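Local coordinates for protein 2-nitropropane dioxygenase (Streptomyces ansochromogenes, PDB 3BW2) that uses FMN to oxidise nitroalkanes, probably as a nitronate monooxygenase that detoxifies propionate 3-nitronate with molecular oxygen, at residues V84-L89 / T98-P103; A239-D244 / R254-P259. All coordinates share one frame; numbering follows the deposited sequence.

Interaction 1. Residues V84-L89 / T98-P103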
loop_
_atom_site.group_PDB
_atom_site.type_symbol
_atom_site.label_atom_id
_atom_site.label_comp_id
_atom_site.label_asym_id
_atom_site.label_seq_id
_atom_site.Cartn_x
_atom_site.Cartn_y
_atom_site.Cartn_z
ATOM N N VAL A 84 5.143 -29.188 13.686
ATOM C CA VAL A 84 6.493 -28.652 13.569
ATOM C C VAL A 84 6.619 -27.273 14.213
ATOM O O VAL A 84 7.609 -26.983 14.884
ATOM C CB VAL A 84 6.925 -28.553 12.090
ATOM C CG1 VAL A 84 8.245 -27.796 11.973
ATOM C CG2 VAL A 84 7.078 -29.942 11.509
ATOM N N TYR A 85 5.617 -26.424 14.005
ATOM C CA TYR A 85 5.642 -25.083 14.573
ATOM C C TYR A 85 5.551 -25.168 16.090
ATOM O O TYR A 85 6.258 -24.453 16.803
ATOM C CB TYR A 85 4.482 -24.250 14.021
ATOM C CG TYR A 85 4.627 -22.766 14.263
ATOM C CD1 TYR A 85 5.791 -22.092 13.889
ATOM C CD2 TYR A 85 3.594 -22.027 14.842
ATOM C CE1 TYR A 85 5.925 -20.719 14.081
ATOM C CE2 TYR A 85 3.715 -20.651 15.039
ATOM C CZ TYR A 85 4.883 -20.005 14.654
ATOM O OH TYR A 85 5.005 -18.646 14.826
ATOM N N ALA A 86 4.681 -26.047 16.579
ATOM C CA ALA A 86 4.513 -26.234 18.016
ATOM C C ALA A 86 5.866 -26.590 18.622
ATOM O O ALA A 86 6.266 -26.054 19.657
ATOM C CB ALA A 86 3.514 -27.347 18.282
ATOM N N HIS A 87 6.565 -27.505 17.960
ATOM C CA HIS A 87 7.879 -27.942 18.408
ATOM C C HIS A 87 8.823 -26.745 18.511
ATOM O O HIS A 87 9.523 -26.572 19.509
ATOM C CB HIS A 87 8.442 -28.966 17.418
ATOM C CG HIS A 87 9.842 -29.399 17.723
ATOM N ND1 HIS A 87 10.179 -30.070 18.880
ATOM C CD2 HIS A 87 10.990 -29.270 17.017
ATOM C CE1 HIS A 87 11.474 -30.336 18.871
ATOM N NE2 HIS A 87 11.990 -29.860 17.752
ATOM N N GLN A 88 8.824 -25.913 17.474
ATOM C CA GLN A 88 9.684 -24.737 17.432
ATOM C C GLN A 88 9.333 -23.713 18.507
ATOM O O GLN A 88 10.121 -22.812 18.790
ATOM C CB GLN A 88 9.604 -24.088 16.049
ATOM C CG GLN A 88 9.939 -25.047 14.915
ATOM C CD GLN A 88 9.714 -24.439 13.547
ATOM O OE1 GLN A 88 8.673 -23.833 13.288
ATOM N NE2 GLN A 88 10.686 -24.607 12.655
ATOM N N LEU A 89 8.153 -23.850 19.104
ATOM C CA LEU A 89 7.719 -22.929 20.153
ATOM C C LEU A 89 7.986 -23.475 21.555
ATOM O O LEU A 89 7.639 -22.834 22.549
ATOM C CB LEU A 89 6.223 -22.623 20.011
ATOM C CG LEU A 89 5.782 -21.836 18.774
ATOM C CD1 LEU A 89 4.266 -21.703 18.765
ATOM C CD2 LEU A 89 6.442 -20.461 18.777
ATOM N N THR A 98 4.600 -21.819 30.533
ATOM C CA THR A 98 3.210 -22.149 30.276
ATOM C C THR A 98 3.133 -23.137 29.120
ATOM O O THR A 98 4.037 -23.205 28.287
ATOM C CB THR A 98 2.402 -20.884 29.934
ATOM O OG1 THR A 98 1.025 -21.229 29.744
ATOM C CG2 THR A 98 2.939 -20.240 28.667
ATOM N N GLU A 99 2.055 -23.907 29.083
ATOM C CA GLU A 99 1.846 -24.901 28.036
ATOM C C GLU A 99 1.244 -24.262 26.790
ATOM O O GLU A 99 0.485 -23.300 26.887
ATOM C CB GLU A 99 0.893 -25.989 28.539
ATOM C CG GLU A 99 1.439 -26.834 29.668
ATOM C CD GLU A 99 2.243 -28.009 29.158
ATOM O OE1 GLU A 99 1.656 -28.857 28.453
ATOM O OE2 GLU A 99 3.454 -28.086 29.457
ATOM N N LEU A 100 1.579 -24.793 25.620
ATOM C CA LEU A 100 1.016 -24.265 24.385
ATOM C C LEU A 100 -0.456 -24.662 24.399
ATOM O O LEU A 100 -0.817 -25.667 25.008
ATOM C CB LEU A 100 1.720 -24.870 23.169
ATOM C CG LEU A 100 3.215 -24.547 23.026
ATOM C CD1 LEU A 100 3.768 -25.215 21.774
ATOM C CD2 LEU A 100 3.412 -23.029 22.960
ATOM N N GLY A 101 -1.304 -23.867 23.754
ATOM C CA GLY A 101 -2.721 -24.183 23.730
ATOM C C GLY A 101 -3.026 -25.324 22.778
ATOM O O GLY A 101 -2.177 -25.712 21.976
ATOM N N ASP A 102 -4.233 -25.871 22.865
ATOM C CA ASP A 102 -4.634 -26.966 21.986
ATOM C C ASP A 102 -4.914 -26.376 20.607
ATOM O O ASP A 102 -5.792 -25.528 20.460
ATOM C CB ASP A 102 -5.903 -27.636 22.516
ATOM C CG ASP A 102 -6.250 -28.907 21.762
ATOM O OD1 ASP A 102 -5.991 -28.975 20.543
ATOM O OD2 ASP A 102 -6.796 -29.838 22.389
ATOM N N PRO A 103 -4.177 -26.820 19.576
ATOM C CA PRO A 103 -4.386 -26.300 18.222
ATOM C C PRO A 103 -5.783 -26.572 17.685
ATOM O O PRO A 103 -6.262 -25.871 16.795
ATOM C CB PRO A 103 -3.306 -27.011 17.412
ATOM C CG PRO A 103 -3.165 -28.321 18.126
ATOM C CD PRO A 103 -3.169 -27.893 19.574
#
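Leu100 reaches from an irregular loop to Ala86, in the last turn of helix 81-88, and to Leu89 just past it. Its CB and CG come no closer to 84-89 than the methyls do; CG stands anti to the carbonyl carbon (chi1 -63°), which points it at the helix, and chi2 near 180° extends CD1 as the leading branch. CD1 goes in between the two residues: it lies 4.1 Å from Ala86 CB and 4.0 Å from Leu89 CB. The same methyl comes 3.4 Å from Ala86 O, a carbonyl already engaged by the peptide of Leu89, whose N is 3.0 Å from Ala86 O. CD2, the other branch, rests 4.1 Å from Leu89 CB, which therefore touches both prongs of the fork. The loop between helices 90-95 and 111-120 thus folds back on helix 81-88 at the periphery of the TIM barrel, away from the flavin. Helix 296-311 completes the site: its Leu300 packs on Ala86 and Leu89, its Leu304 on Leu100. The side-chain contacts are apolar, with one methyl against a backbone carbonyl; the direct hold between the segments probably rests on close fit and partial burial, while a directed backbone bond ties Gly101 to Leu300.

Interaction 2. Residues A239-D244 / R254-P259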
loop_
_atom_site.group_PDB
_atom_site.type_symbol
_atom_site.label_atom_id
_atom_site.label_comp_id
_atom_site.label_asym_id
_atom_site.label_seq_id
_atom_site.Cartn_x
_atom_site.Cartn_y
_atom_site.Cartn_z
ATOM N N ALA A 239 -5.656 3.909 15.027
ATOM C CA ALA A 239 -5.857 5.254 15.558
ATOM C C ALA A 239 -6.652 5.219 16.872
ATOM O O ALA A 239 -6.396 6.008 17.777
ATOM C CB ALA A 239 -6.571 6.128 14.528
ATOM N N PHE A 240 -7.607 4.296 16.982
ATOM C CA PHE A 240 -8.406 4.193 18.206
ATOM C C PHE A 240 -7.788 3.263 19.251
ATOM O O PHE A 240 -8.131 3.331 20.430
ATOM C CB PHE A 240 -9.824 3.725 17.870
ATOM C CG PHE A 240 -10.686 4.807 17.293
ATOM C CD1 PHE A 240 -11.164 5.834 18.103
ATOM C CD2 PHE A 240 -10.984 4.829 15.936
ATOM C CE1 PHE A 240 -11.925 6.873 17.571
ATOM C CE2 PHE A 240 -11.744 5.862 15.390
ATOM C CZ PHE A 240 -12.215 6.890 16.215
ATOM N N LEU A 241 -6.872 2.406 18.813
ATOM C CA LEU A 241 -6.196 1.459 19.703
ATOM C C LEU A 241 -5.442 2.218 20.786
ATOM O O LEU A 241 -5.327 1.766 21.928
ATOM C CB LEU A 241 -5.210 0.608 18.892
ATOM C CG LEU A 241 -4.420 -0.514 19.571
ATOM C CD1 LEU A 241 -5.367 -1.562 20.113
ATOM C CD2 LEU A 241 -3.491 -1.156 18.553
ATOM N N ALA A 242 -4.952 3.392 20.409
ATOM C CA ALA A 242 -4.169 4.248 21.293
ATOM C C ALA A 242 -4.967 5.154 22.237
ATOM O O ALA A 242 -4.378 5.794 23.112
ATOM C CB ALA A 242 -3.221 5.103 20.446
ATOM N N THR A 243 -6.288 5.216 22.068
ATOM C CA THR A 243 -7.114 6.079 22.914
ATOM C C THR A 243 -7.313 5.515 24.317
ATOM O O THR A 243 -7.120 4.322 24.557
ATOM C CB THR A 243 -8.505 6.360 22.265
ATOM O OG1 THR A 243 -9.237 5.139 22.111
ATOM C CG2 THR A 243 -8.336 7.009 20.905
ATOM N N ASP A 244 -7.704 6.379 25.247
ATOM C CA ASP A 244 -7.899 5.964 26.630
ATOM C C ASP A 244 -8.946 4.872 26.827
ATOM O O ASP A 244 -8.739 3.969 27.629
ATOM C CB ASP A 244 -8.235 7.178 27.506
ATOM C CG ASP A 244 -7.104 8.196 27.543
ATOM O OD1 ASP A 244 -5.944 7.789 27.338
ATOM O OD2 ASP A 244 -7.362 9.395 27.789
ATOM N N ARG A 254 2.005 1.517 24.248
ATOM C CA ARG A 254 3.319 2.152 24.310
ATOM C C ARG A 254 4.188 1.853 23.091
ATOM O O ARG A 254 4.918 2.718 22.610
ATOM C CB ARG A 254 4.052 1.720 25.590
ATOM C CG ARG A 254 3.451 2.301 26.875
ATOM C CD ARG A 254 4.365 2.120 28.088
ATOM N NE ARG A 254 4.378 0.751 28.600
ATOM C CZ ARG A 254 3.446 0.241 29.402
ATOM N NH1 ARG A 254 2.417 0.982 29.789
ATOM N NH2 ARG A 254 3.545 -1.011 29.821
ATOM N N ALA A 255 4.091 0.630 22.587
ATOM C CA ALA A 255 4.882 0.205 21.439
ATOM C C ALA A 255 4.611 0.995 20.160
ATOM O O ALA A 255 5.525 1.237 19.373
ATOM C CB ALA A 255 4.660 -1.293 21.185
ATOM N N LEU A 256 3.361 1.403 19.962
ATOM C CA LEU A 256 2.961 2.145 18.764
ATOM C C LEU A 256 3.866 3.319 18.405
ATOM O O LEU A 256 4.157 3.544 17.234
ATOM C CB LEU A 256 1.525 2.661 18.912
ATOM C CG LEU A 256 0.406 1.637 19.132
ATOM C CD1 LEU A 256 -0.930 2.368 19.175
ATOM C CD2 LEU A 256 0.401 0.598 18.017
ATOM N N THR A 257 4.305 4.072 19.406
ATOM C CA THR A 257 5.158 5.226 19.152
ATOM C C THR A 257 6.597 5.038 19.617
ATOM O O THR A 257 7.403 5.971 19.556
ATOM C CB THR A 257 4.581 6.482 19.818
ATOM O OG1 THR A 257 4.424 6.248 21.220
ATOM C CG2 THR A 257 3.224 6.824 19.211
ATOM N N ASP A 258 6.919 3.830 20.073
ATOM C CA ASP A 258 8.265 3.516 20.545
ATOM C C ASP A 258 9.214 3.327 19.362
ATOM O O ASP A 258 9.023 2.426 18.546
ATOM C CB ASP A 258 8.242 2.233 21.377
ATOM C CG ASP A 258 9.605 1.879 21.940
ATOM O OD1 ASP A 258 10.624 2.373 21.408
ATOM O OD2 ASP A 258 9.656 1.096 22.910
ATOM N N PRO A 259 10.256 4.171 19.259
ATOM C CA PRO A 259 11.233 4.088 18.169
ATOM C C PRO A 259 11.821 2.691 18.000
ATOM O O PRO A 259 12.265 2.325 16.912
ATOM C CB PRO A 259 12.289 5.113 18.574
ATOM C CG PRO A 259 11.480 6.151 19.282
ATOM C CD PRO A 259 10.562 5.308 20.146
#
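The backbones of Ala242 and Leu256 approach to 7.9 Å between CA atoms, and each segment begins in a short helix. On one side, in the segment that starts in helix 238-241, Phe240 O is gripped twice: Thr243 N lies 3.1 Å from it, and Thr243 OG1 donates to Phe240 O over 2.7 Å, tilted 15° from the carbonyl plane. On the other, residues 255-258 form a type I beta turn, closed by Asp258 N at 3.0 Å from Ala255 O. Leu256, second in that turn, is the side chain that reaches the other segment. Its CD1 butts against the methyl of Ala242, CD1 to CB 3.8 Å, while its CD2 meets Leu241 at its own CD2, 4.3 Å away. Leu241 has CG anti to the backbone N (chi1 -177°), which carries CG toward Leu256, with CD2 as the branch that meets it; its side chain also touches the bound FMN, consistent with Leu256 being a second-shell residue behind Leu241. Leu256 further lies about 4 Å, side chain to side chain, from the FMN-binding Thr238. In the TIM barrel, helix 238-241 directly follows the barrel strand 233-236. Helices 25-33 and 333-350 pack on Phe240 and Thr243, while the turn at 255-258 supplies Leu256.

Both contacts pin a leucine from a loop or turn onto residues in or next to a helix, and in both the side chains that meet are apolar, but their places in the TIM barrel differ. Interaction 1 is peripheral, partly buried and about 25 Å from the chain's centre, away from the annotated sites; interaction 2 is fully buried, about 16 Å from that centre, and borders the flavin. Their centres stand 29 Å apart and they share no helix or strand: 84-89 and 98-103 lean on helix 296-311, whereas 239-244 is flanked by helices 25-33 and 333-350. In interaction 1 a methyl lies close to a backbone carbonyl; in interaction 2 the meeting is methyl to methyl.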